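Local coordinates for protein putative pyridoxamine 5-phosphate-dependent dehydrase, Wbdk (Escherichia coli, PDB 2GMS) that catalyses the coenzyme B6-dependent removal of the C3'-hydroxyl from GDP-4-keto-6-deoxy-D-mannose, a step in making the O-antigen sugar L-colitose, at residues 134-139 / 160-165; 188-193 / 302-307. All coordinates share one frame; numbering follows the deposited sequence.

Contact 1. Residues 134-139 / 160-165; sequences TVNLLG and EDNCES. With P0P ([4-(dihydroxymethyl)-5-hydroxy-6-methylpyridin-3-yl]methyl dihydrogen phosphate), chain D.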
ATOM      1  N   THR A 134      19.901  -8.901  -0.768  1.00 21.23           N
ATOM      2  CA  THR A 134      19.900 -10.264  -0.260  1.00 30.32           C
ATOM      3  C   THR A 134      18.541 -10.615   0.323  1.00 23.74           C
ATOM      4  O   THR A 134      17.789  -9.740   0.732  1.00 21.28           O
ATOM      5  CB  THR A 134      20.985 -10.523   0.808  1.00 22.16           C
ATOM      6  OG1 THR A 134      20.788  -9.701   1.948  1.00 32.26           O
ATOM      7  CG2 THR A 134      22.372 -10.307   0.232  1.00 38.32           C
ATOM      8  N   VAL A 135      18.260 -11.905   0.369  1.00 19.13           N
ATOM      9  CA  VAL A 135      17.030 -12.429   0.907  1.00 25.66           C
ATOM     10  C   VAL A 135      17.411 -13.546   1.869  1.00 20.30           C
ATOM     11  O   VAL A 135      18.176 -14.423   1.500  1.00 22.84           O
ATOM     12  CB  VAL A 135      16.109 -12.921  -0.236  1.00 19.63           C
ATOM     13  CG1 VAL A 135      14.877 -13.657   0.274  1.00 22.73           C
ATOM     14  CG2 VAL A 135      15.691 -11.793  -1.181  1.00 14.15           C
ATOM     15  N   ASN A 136      16.932 -13.520   3.111  1.00 17.85           N
ATOM     16  CA  ASN A 136      17.285 -14.611   4.026  1.00 21.67           C
ATOM     17  C   ASN A 136      16.161 -15.615   3.900  1.00 21.38           C
ATOM     18  O   ASN A 136      15.072 -15.397   4.421  1.00 22.03           O
ATOM     19  CB  ASN A 136      17.450 -14.105   5.458  1.00 17.29           C
ATOM     20  CG  ASN A 136      18.487 -13.018   5.514  1.00 22.82           C
ATOM     21  OD1 ASN A 136      19.624 -13.227   5.079  1.00 21.14           O
ATOM     22  ND2 ASN A 136      18.114 -11.858   6.060  1.00 19.95           N
ATOM     23  N   LEU A 137      16.387 -16.678   3.130  1.00 18.35           N
ATOM     24  CA  LEU A 137      15.332 -17.633   2.858  1.00 17.69           C
ATOM     25  C   LEU A 137      14.970 -18.642   3.920  1.00 24.52           C
ATOM     26  O   LEU A 137      15.824 -19.340   4.449  1.00 20.34           O
ATOM     27  CB  LEU A 137      15.596 -18.379   1.543  1.00 20.11           C
ATOM     28  CG  LEU A 137      14.363 -18.587   0.663  1.00 23.69           C
ATOM     29  CD1 LEU A 137      13.923 -17.290  -0.000  1.00 17.70           C
ATOM     30  CD2 LEU A 137      14.666 -19.648  -0.391  1.00 18.75           C
ATOM     31  N   LEU A 138      13.658 -18.725   4.147  1.00 16.36           N
ATOM     32  CA  LEU A 138      13.057 -19.673   5.054  1.00 13.61           C
ATOM     33  C   LEU A 138      13.553 -19.640   6.484  1.00 15.39           C
ATOM     34  O   LEU A 138      13.434 -20.633   7.172  1.00 18.84           O
ATOM     35  CB  LEU A 138      13.259 -21.092   4.514  1.00 15.89           C
ATOM     36  CG  LEU A 138      12.539 -21.377   3.189  1.00 25.41           C
ATOM     37  CD1 LEU A 138      12.646 -22.871   2.884  1.00 28.98           C
ATOM     38  CD2 LEU A 138      11.071 -20.986   3.226  1.00 19.70           C
ATOM     39  N   GLY A 139      14.082 -18.514   6.920  1.00 20.06           N
ATOM     40  CA  GLY A 139      14.558 -18.400   8.270  1.00 16.83           C
ATOM     41  C   GLY A 139      16.069 -18.406   8.319  1.00 17.71           C
ATOM     42  O   GLY A 139      16.658 -18.080   9.345  1.00 21.54           O
ATOM     43  N   GLU A 160      18.494  -5.998   2.679  1.00 20.71           N
ATOM     44  CA  GLU A 160      17.935  -7.264   3.110  1.00 19.66           C
ATOM     45  C   GLU A 160      16.420  -7.350   3.084  1.00 15.94           C
ATOM     46  O   GLU A 160      15.715  -6.523   3.656  1.00 18.64           O
ATOM     47  CB  GLU A 160      18.301  -7.621   4.565  1.00 22.98           C
ATOM     48  CG  GLU A 160      19.764  -7.982   4.851  1.00 19.93           C
ATOM     49  CD  GLU A 160      19.945  -8.294   6.303  1.00 21.00           C
ATOM     50  OE1 GLU A 160      19.623  -9.379   6.774  1.00 23.56           O
ATOM     51  OE2 GLU A 160      20.417  -7.289   7.002  1.00 20.77           O
ATOM     52  N   ASP A 161      15.929  -8.404   2.450  1.00 15.59           N
ATOM     53  CA  ASP A 161      14.520  -8.708   2.510  1.00 17.94           C
ATOM     54  C   ASP A 161      14.516  -9.808   3.584  1.00 19.38           C
ATOM     55  O   ASP A 161      14.960 -10.936   3.332  1.00 21.98           O
ATOM     56  CB  ASP A 161      13.926  -9.222   1.183  1.00 13.55           C
ATOM     57  CG  ASP A 161      12.502  -9.694   1.318  1.00 26.99           C
ATOM     58  OD1 ASP A 161      12.028 -10.092   2.385  1.00 22.84           O
ATOM     59  OD2 ASP A 161      11.818  -9.645   0.181  1.00 26.14           O
ATOM     60  N   ASN A 162      14.083  -9.452   4.803  1.00 18.57           N
ATOM     61  CA  ASN A 162      14.055 -10.378   5.931  1.00 16.78           C
ATOM     62  C   ASN A 162      12.632 -10.823   6.290  1.00 16.38           C
ATOM     63  O   ASN A 162      12.357 -11.187   7.443  1.00 18.05           O
ATOM     64  CB  ASN A 162      14.725  -9.756   7.182  1.00 19.86           C
ATOM     65  CG  ASN A 162      15.218 -10.818   8.149  1.00 18.79           C
ATOM     66  OD1 ASN A 162      15.844 -11.778   7.702  1.00 23.03           O
ATOM     67  ND2 ASN A 162      14.936 -10.662   9.448  1.00 17.64           N
ATOM     68  N   CYS A 163      11.758 -10.801   5.283  1.00 16.61           N
ATOM     69  CA  CYS A 163      10.363 -11.179   5.437  1.00 16.54           C
ATOM     70  C   CYS A 163      10.103 -12.607   5.904  1.00 21.20           C
ATOM     71  O   CYS A 163       9.013 -12.891   6.369  1.00 18.28           O
ATOM     72  CB  CYS A 163       9.485 -10.791   4.233  1.00 14.21           C
ATOM     73  SG  CYS A 163       9.366  -8.989   4.130  1.00 19.08           S
ATOM     74  N   GLU A 164      11.079 -13.514   5.795  1.00 23.02           N
ATOM     75  CA  GLU A 164      10.923 -14.908   6.232  1.00 19.61           C
ATOM     76  C   GLU A 164      11.843 -15.298   7.378  1.00 18.87           C
ATOM     77  O   GLU A 164      11.753 -16.416   7.899  1.00 20.58           O
ATOM     78  CB  GLU A 164      11.235 -15.904   5.096  1.00 14.64           C
ATOM     79  CG  GLU A 164      10.231 -15.777   3.922  1.00 20.07           C
ATOM     80  CD  GLU A 164      10.616 -16.610   2.718  1.00 41.95           C
ATOM     81  OE1 GLU A 164      11.582 -17.359   2.704  1.00 26.05           O
ATOM     82  OE2 GLU A 164       9.816 -16.430   1.691  1.00 32.03           O
ATOM     83  N   SER A 165      12.747 -14.390   7.746  1.00 19.85           N
ATOM     84  CA  SER A 165      13.717 -14.727   8.753  1.00 20.92           C
ATOM     85  C   SER A 165      13.765 -13.879  10.014  1.00 18.64           C
ATOM     86  O   SER A 165      14.805 -13.734  10.670  1.00 18.60           O
ATOM     87  CB  SER A 165      15.075 -14.995   8.120  1.00 21.37           C
ATOM     88  OG  SER A 165      14.935 -15.875   7.008  1.00 20.94           O
TER
HETATM   89  O3  P0P D 400       8.446 -14.170   1.697  1.00 21.71           O
HETATM   90  N1  P0P D 400       9.385 -10.907   0.646  1.00 20.16           N
HETATM   91  C2  P0P D 400       9.476 -12.192   0.927  1.00 20.97           C
HETATM   92  C2A P0P D 400      10.781 -12.931   0.755  1.00 17.81           C
HETATM   93  C3  P0P D 400       8.378 -12.864   1.387  1.00 23.36           C
HETATM   94  C4  P0P D 400       7.180 -12.172   1.551  1.00 25.28           C
HETATM   95  C4A P0P D 400       5.985 -12.917   2.100  1.00 37.67           C
HETATM   96  O4A P0P D 400       6.420 -14.103   2.717  1.00 33.07           O
HETATM   97  O4B P0P D 400       5.081 -13.232   1.085  1.00 49.92           O
HETATM   98  C5  P0P D 400       7.063 -10.814   1.175  1.00 16.83           C
HETATM   99  C6  P0P D 400       8.238 -10.227   0.777  1.00 16.60           C
HETATM  100  C5A P0P D 400       5.867 -10.233   1.478  1.00 21.29           C
HETATM  101  O4P P0P D 400       5.398  -9.833   2.685  1.00 26.52           O
HETATM  102  P   P0P D 400       3.828  -9.532   2.673  1.00 17.81           P
HETATM  103  O1P P0P D 400       3.160 -10.812   2.353  1.00 18.73           O
HETATM  104  O2P P0P D 400       3.488  -9.089   4.186  1.00 20.21           O
HETATM  105  O3P P0P D 400       3.404  -8.378   1.633  1.00 17.95           O
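Glu-164 bridges the cofactor and the facing loop with its two carboxylate oxygens. OE2 accepts the hydroxyl O3 of the hydrated pyridoxal phosphate at 2.6 Å, while OE1, through its anti lone pair, takes the backbone N of Leu-138 at 2.9 Å. With the carboxylate held from both ends, its rotation is largely fixed, and CD1 of Leu-137 and CD2 of Leu-138 pack alongside OE1. Asp-161 faces the ring nitrogen: its CG stands anti to the backbone N (chi1 173°), which brings OD2 to 2.8 Å from N1 of the cofactor. Thr-93 OG1 and Asn-62 ND2 hydrogen-bond to OD2 and so position it beside N1, and OD1 accepts the N of Cys-163 in an Asx turn that ties the carboxylate to the loop.

Behind this first shell, the amide of Asn-136 joins Glu-160 and Asn-162. ND2 donates at 3.0 Å to the anti lone pair of Glu-160 OE1, nearly within its own amide plane, and at 2.8 Å to Asn-162 OD1, which it approaches from above the carbonyl plane; the two amide planes stand 79° apart. Asn-142 binds OD1 of Asn-136, while Gly-176 and Gly-179 donate to OE1 and OE2 of Glu-160. Two parallel bridges start the contact, with Asp-161 N bonded to Thr-134 O and Asn-136 N to Asp-161 O. Strands 129-135 and 157-161 are connected through helix 144-151 in a beta-alpha-beta unit whose following loops form part of the cofactor site, completed by Ser-59, Ser-185 and, from the second subunit, Asn-250; an aspartate faces the pyridine nitrogen as in the aspartate aminotransferase fold.

Contact 2. Residues 188-193 / 302-307; sequences YSHHIA and SWFGFS. With P0P ([4-(dihydroxymethyl)-5-hydroxy-6-methylpyridin-3-yl]methyl dihydrogen phosphate), chain D.
His-191 and Phe-304 meet in the close-packed part of this contact, where His-191 CE1 lies 3.7 Å from Phe-304 CD1 at the edge of the phenyl ring. The imidazole is anchored by NE2, which donates to Ser-302 O at 3.0 Å in an almost straight bond (170°); the acceptor lies in the ring plane, although the nitrogen sits well above the plane of the carbonyl. Phe-304 extends with CG anti to the backbone N (chi1 -179°), and this carries its far edge over one face of His-190. The pair is an edge-to-face stack, with Phe-304 CE1 4.0 Å from His-190 ND1 and the planes at 64°.

The looser side lies at the backbone carbonyls of Ser-189 and Phe-304, which a water bridges. It donates to Ser-189 O at 2.7 Å and only weakly to Phe-304 O, while lying over a face of the phenyl ring.

His-190 turns an edge to the cofactor, its CE1 3.2 Å from O4A of the hydrated aldehyde. The edge of Phe-304 over one face and the carbonyl of Cys-163, bonded to ND1, probably restrain the ring of His-190, the proposed proton donor/acceptor, with an edge toward that aldehyde.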
ATOM      1  N   TYR A 188      -0.144 -12.988   8.253  1.00 20.76           N
ATOM      2  CA  TYR A 188      -0.586 -14.255   8.811  1.00 17.22           C
ATOM      3  C   TYR A 188       0.441 -15.357   8.566  1.00 19.27           C
ATOM      4  O   TYR A 188       0.966 -15.544   7.459  1.00 24.99           O
ATOM      5  CB  TYR A 188      -1.927 -14.740   8.218  1.00 21.76           C
ATOM      6  CG  TYR A 188      -2.399 -16.076   8.805  1.00 41.93           C
ATOM      7  CD1 TYR A 188      -2.795 -16.182  10.141  1.00 56.75           C
ATOM      8  CD2 TYR A 188      -2.454 -17.241   8.034  1.00 33.01           C
ATOM      9  CE1 TYR A 188      -3.221 -17.384  10.711  1.00 34.73           C
ATOM     10  CE2 TYR A 188      -2.881 -18.461   8.581  1.00 32.95           C
ATOM     11  CZ  TYR A 188      -3.263 -18.536   9.924  1.00 82.21           C
ATOM     12  OH  TYR A 188      -3.674 -19.733  10.468  1.00 63.89           O
ATOM     13  N   SER A 189       0.696 -16.095   9.643  1.00 32.08           N
ATOM     14  CA  SER A 189       1.618 -17.205   9.597  1.00 41.59           C
ATOM     15  C   SER A 189       3.086 -16.878   9.476  1.00 19.39           C
ATOM     16  O   SER A 189       3.867 -17.702   9.047  1.00 29.72           O
ATOM     17  CB  SER A 189       1.205 -18.307   8.646  1.00 35.72           C
ATOM     18  OG  SER A 189       1.230 -19.499   9.405  1.00 62.39           O
ATOM     19  N   HIS A 190       3.485 -15.686   9.851  1.00 19.93           N
ATOM     20  CA  HIS A 190       4.890 -15.396   9.817  1.00 17.29           C
ATOM     21  C   HIS A 190       5.380 -15.629  11.229  1.00 21.04           C
ATOM     22  O   HIS A 190       4.613 -16.175  12.000  1.00 22.94           O
ATOM     23  CB  HIS A 190       5.105 -13.955   9.341  1.00 17.00           C
ATOM     24  CG  HIS A 190       5.036 -13.995   7.862  1.00 14.16           C
ATOM     25  ND1 HIS A 190       6.125 -13.660   7.056  1.00 25.03           N
ATOM     26  CD2 HIS A 190       4.010 -14.424   7.064  1.00 23.18           C
ATOM     27  CE1 HIS A 190       5.725 -13.851   5.800  1.00 27.95           C
ATOM     28  NE2 HIS A 190       4.458 -14.311   5.766  1.00 36.01           N
ATOM     29  N   HIS A 191       6.596 -15.232  11.581  1.00 18.06           N
ATOM     30  CA  HIS A 191       7.077 -15.412  12.954  1.00 19.75           C
ATOM     31  C   HIS A 191       6.121 -14.787  13.982  1.00 23.17           C
ATOM     32  O   HIS A 191       5.819 -15.345  15.044  1.00 24.16           O
ATOM     33  CB  HIS A 191       8.537 -14.956  13.105  1.00 18.39           C
ATOM     34  CG  HIS A 191       9.447 -15.935  12.419  1.00 28.01           C
ATOM     35  ND1 HIS A 191       9.702 -15.867  11.045  1.00 20.82           N
ATOM     36  CD2 HIS A 191      10.125 -17.007  12.931  1.00 20.05           C
ATOM     37  CE1 HIS A 191      10.518 -16.885  10.766  1.00 21.97           C
ATOM     38  NE2 HIS A 191      10.785 -17.581  11.869  1.00 19.93           N
ATOM     39  N   ILE A 192       5.631 -13.591  13.629  1.00 20.37           N
ATOM     40  CA  ILE A 192       4.614 -12.824  14.356  1.00 23.40           C
ATOM     41  C   ILE A 192       3.542 -12.432  13.331  1.00 19.52           C
ATOM     42  O   ILE A 192       3.812 -12.376  12.117  1.00 23.96           O
ATOM     43  CB  ILE A 192       5.110 -11.622  15.156  1.00 17.24           C
ATOM     44  CG1 ILE A 192       5.639 -10.510  14.255  1.00 26.89           C
ATOM     45  CG2 ILE A 192       6.185 -12.067  16.123  1.00 19.67           C
ATOM     46  CD1 ILE A 192       5.845  -9.161  14.948  1.00 19.90           C
ATOM     47  N   ALA A 193       2.315 -12.186  13.765  1.00 23.01           N
ATOM     48  CA  ALA A 193       1.245 -11.860  12.829  1.00 21.86           C
ATOM     49  C   ALA A 193       0.334 -10.772  13.349  1.00 23.04           C
ATOM     50  O   ALA A 193      -0.162 -10.851  14.474  1.00 18.95           O
ATOM     51  CB  ALA A 193       0.435 -13.133  12.560  1.00 20.47           C
ATOM     52  N   SER A 302      15.954 -19.120  11.888  1.00 22.26           N
ATOM     53  CA  SER A 302      14.694 -18.978  12.585  1.00 21.54           C
ATOM     54  C   SER A 302      13.646 -19.984  12.034  1.00 29.31           C
ATOM     55  O   SER A 302      12.463 -19.959  12.367  1.00 20.13           O
ATOM     56  CB  SER A 302      14.225 -17.526  12.701  1.00 17.18           C
ATOM     57  OG  SER A 302      13.869 -16.994  11.436  1.00 17.82           O
ATOM     58  N   TRP A 303      14.098 -20.896  11.167  1.00 20.70           N
ATOM     59  CA  TRP A 303      13.274 -21.978  10.624  1.00 22.09           C
ATOM     60  C   TRP A 303      11.805 -21.647  10.364  1.00 22.40           C
ATOM     61  O   TRP A 303      10.890 -22.119  11.033  1.00 20.51           O
ATOM     62  CB  TRP A 303      13.392 -23.229  11.532  1.00 15.71           C
ATOM     63  CG  TRP A 303      14.819 -23.687  11.685  1.00 20.71           C
ATOM     64  CD1 TRP A 303      15.684 -23.402  12.712  1.00 18.88           C
ATOM     65  CD2 TRP A 303      15.544 -24.514  10.759  1.00 20.41           C
ATOM     66  NE1 TRP A 303      16.899 -23.988  12.502  1.00 17.74           N
ATOM     67  CE2 TRP A 303      16.847 -24.683  11.299  1.00 20.06           C
ATOM     68  CE3 TRP A 303      15.213 -25.088   9.516  1.00 20.30           C
ATOM     69  CZ2 TRP A 303      17.817 -25.435  10.622  1.00 21.75           C
ATOM     70  CZ3 TRP A 303      16.180 -25.827   8.863  1.00 30.41           C
ATOM     71  CH2 TRP A 303      17.463 -26.002   9.413  1.00 22.18           C
ATOM     72  N   PHE A 304      11.595 -20.843   9.349  1.00 22.23           N
ATOM     73  CA  PHE A 304      10.278 -20.449   8.951  1.00 20.21           C
ATOM     74  C   PHE A 304       9.491 -21.693   8.588  1.00 18.60           C
ATOM     75  O   PHE A 304       8.326 -21.843   8.920  1.00 20.01           O
ATOM     76  CB  PHE A 304      10.444 -19.553   7.724  1.00 16.07           C
ATOM     77  CG  PHE A 304       9.140 -19.033   7.201  1.00 27.21           C
ATOM     78  CD1 PHE A 304       8.534 -17.940   7.813  1.00 27.70           C
ATOM     79  CD2 PHE A 304       8.510 -19.615   6.103  1.00 30.94           C
ATOM     80  CE1 PHE A 304       7.333 -17.424   7.332  1.00 27.24           C
ATOM     81  CE2 PHE A 304       7.294 -19.127   5.626  1.00 35.78           C
ATOM     82  CZ  PHE A 304       6.716 -18.018   6.236  1.00 24.30           C
ATOM     83  N   GLY A 305      10.145 -22.614   7.908  1.00 20.64           N
ATOM     84  CA  GLY A 305       9.508 -23.855   7.519  1.00 17.13           C
ATOM     85  C   GLY A 305      10.600 -24.842   7.127  1.00 15.71           C
ATOM     86  O   GLY A 305      11.793 -24.505   7.195  1.00 21.06           O
ATOM     87  N   PHE A 306      10.180 -26.047   6.738  1.00 20.80           N
ATOM     88  CA  PHE A 306      11.108 -27.111   6.385  1.00 21.44           C
ATOM     89  C   PHE A 306      11.117 -27.448   4.911  1.00 21.61           C
ATOM     90  O   PHE A 306      10.128 -27.942   4.381  1.00 22.86           O
ATOM     91  CB  PHE A 306      10.823 -28.401   7.184  1.00 16.88           C
ATOM     92  CG  PHE A 306      10.858 -28.227   8.687  1.00 18.47           C
ATOM     93  CD1 PHE A 306       9.822 -28.686   9.499  1.00 25.12           C
ATOM     94  CD2 PHE A 306      11.951 -27.617   9.304  1.00 23.06           C
ATOM     95  CE1 PHE A 306       9.863 -28.519  10.886  1.00 28.19           C
ATOM     96  CE2 PHE A 306      12.012 -27.449  10.689  1.00 26.47           C
ATOM     97  CZ  PHE A 306      10.965 -27.908  11.485  1.00 19.84           C
ATOM     98  N   SER A 307      12.254 -27.194   4.272  1.00 19.47           N
ATOM     99  CA  SER A 307      12.426 -27.487   2.858  1.00 17.40           C
ATOM    100  C   SER A 307      13.009 -28.890   2.590  1.00 17.25           C
ATOM    101  O   SER A 307      13.751 -29.482   3.395  1.00 19.21           O
ATOM    102  CB  SER A 307      13.285 -26.424   2.170  1.00 18.71           C
ATOM    103  OG  SER A 307      14.603 -26.486   2.721  1.00 21.82           O
TER
HETATM  104  O3  P0P D 400       8.446 -14.170   1.697  1.00 21.71           O
HETATM  105  N1  P0P D 400       9.385 -10.907   0.646  1.00 20.16           N
HETATM  106  C2  P0P D 400       9.476 -12.192   0.927  1.00 20.97           C
HETATM  107  C2A P0P D 400      10.781 -12.931   0.755  1.00 17.81           C
HETATM  108  C3  P0P D 400       8.378 -12.864   1.387  1.00 23.36           C
HETATM  109  C4  P0P D 400       7.180 -12.172   1.551  1.00 25.28           C
HETATM  110  C4A P0P D 400       5.985 -12.917   2.100  1.00 37.67           C
HETATM  111  O4A P0P D 400       6.420 -14.103   2.717  1.00 33.07           O
HETATM  112  O4B P0P D 400       5.081 -13.232   1.085  1.00 49.92           O
HETATM  113  C5  P0P D 400       7.063 -10.814   1.175  1.00 16.83           C
HETATM  114  C6  P0P D 400       8.238 -10.227   0.777  1.00 16.60           C
HETATM  115  C5A P0P D 400       5.867 -10.233   1.478  1.00 21.29           C
HETATM  116  O4P P0P D 400       5.398  -9.833   2.685  1.00 26.52           O
HETATM  117  P   P0P D 400       3.828  -9.532   2.673  1.00 17.81           P
HETATM  118  O1P P0P D 400       3.160 -10.812   2.353  1.00 18.73           O
HETATM  119  O2P P0P D 400       3.488  -9.089   4.186  1.00 20.21           O
HETATM  120  O3P P0P D 400       3.404  -8.378   1.633  1.00 17.95           O
HETATM  121  O   HOH W   1       5.735 -19.681   9.418  1.00 45.50           O

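How the contacts relate
Contact 1 is entirely buried near the chain's centre, at the C-terminal ends of two strands of the large mixed sheet and in the loops that follow; contact 2 sits farther out, joining the loop after strand 181-185 to the start of strand 305-310 in the small antiparallel sheet, and admits a water. The centres are about 11 Å apart and the contacts touch: Gly-139 O lies 2.8 Å from Ser-302 N and Leu-138 O 2.9 Å from Phe-304 N, both probable hydrogen bonds. Charged and amide groups dominate 134-139/160-165, whereas imidazoles and a phenyl ring dominate 188-193/302-307. Both reach the same cofactor, contact 1 at its ring nitrogen and hydroxyl, contact 2 at its hydrated aldehyde.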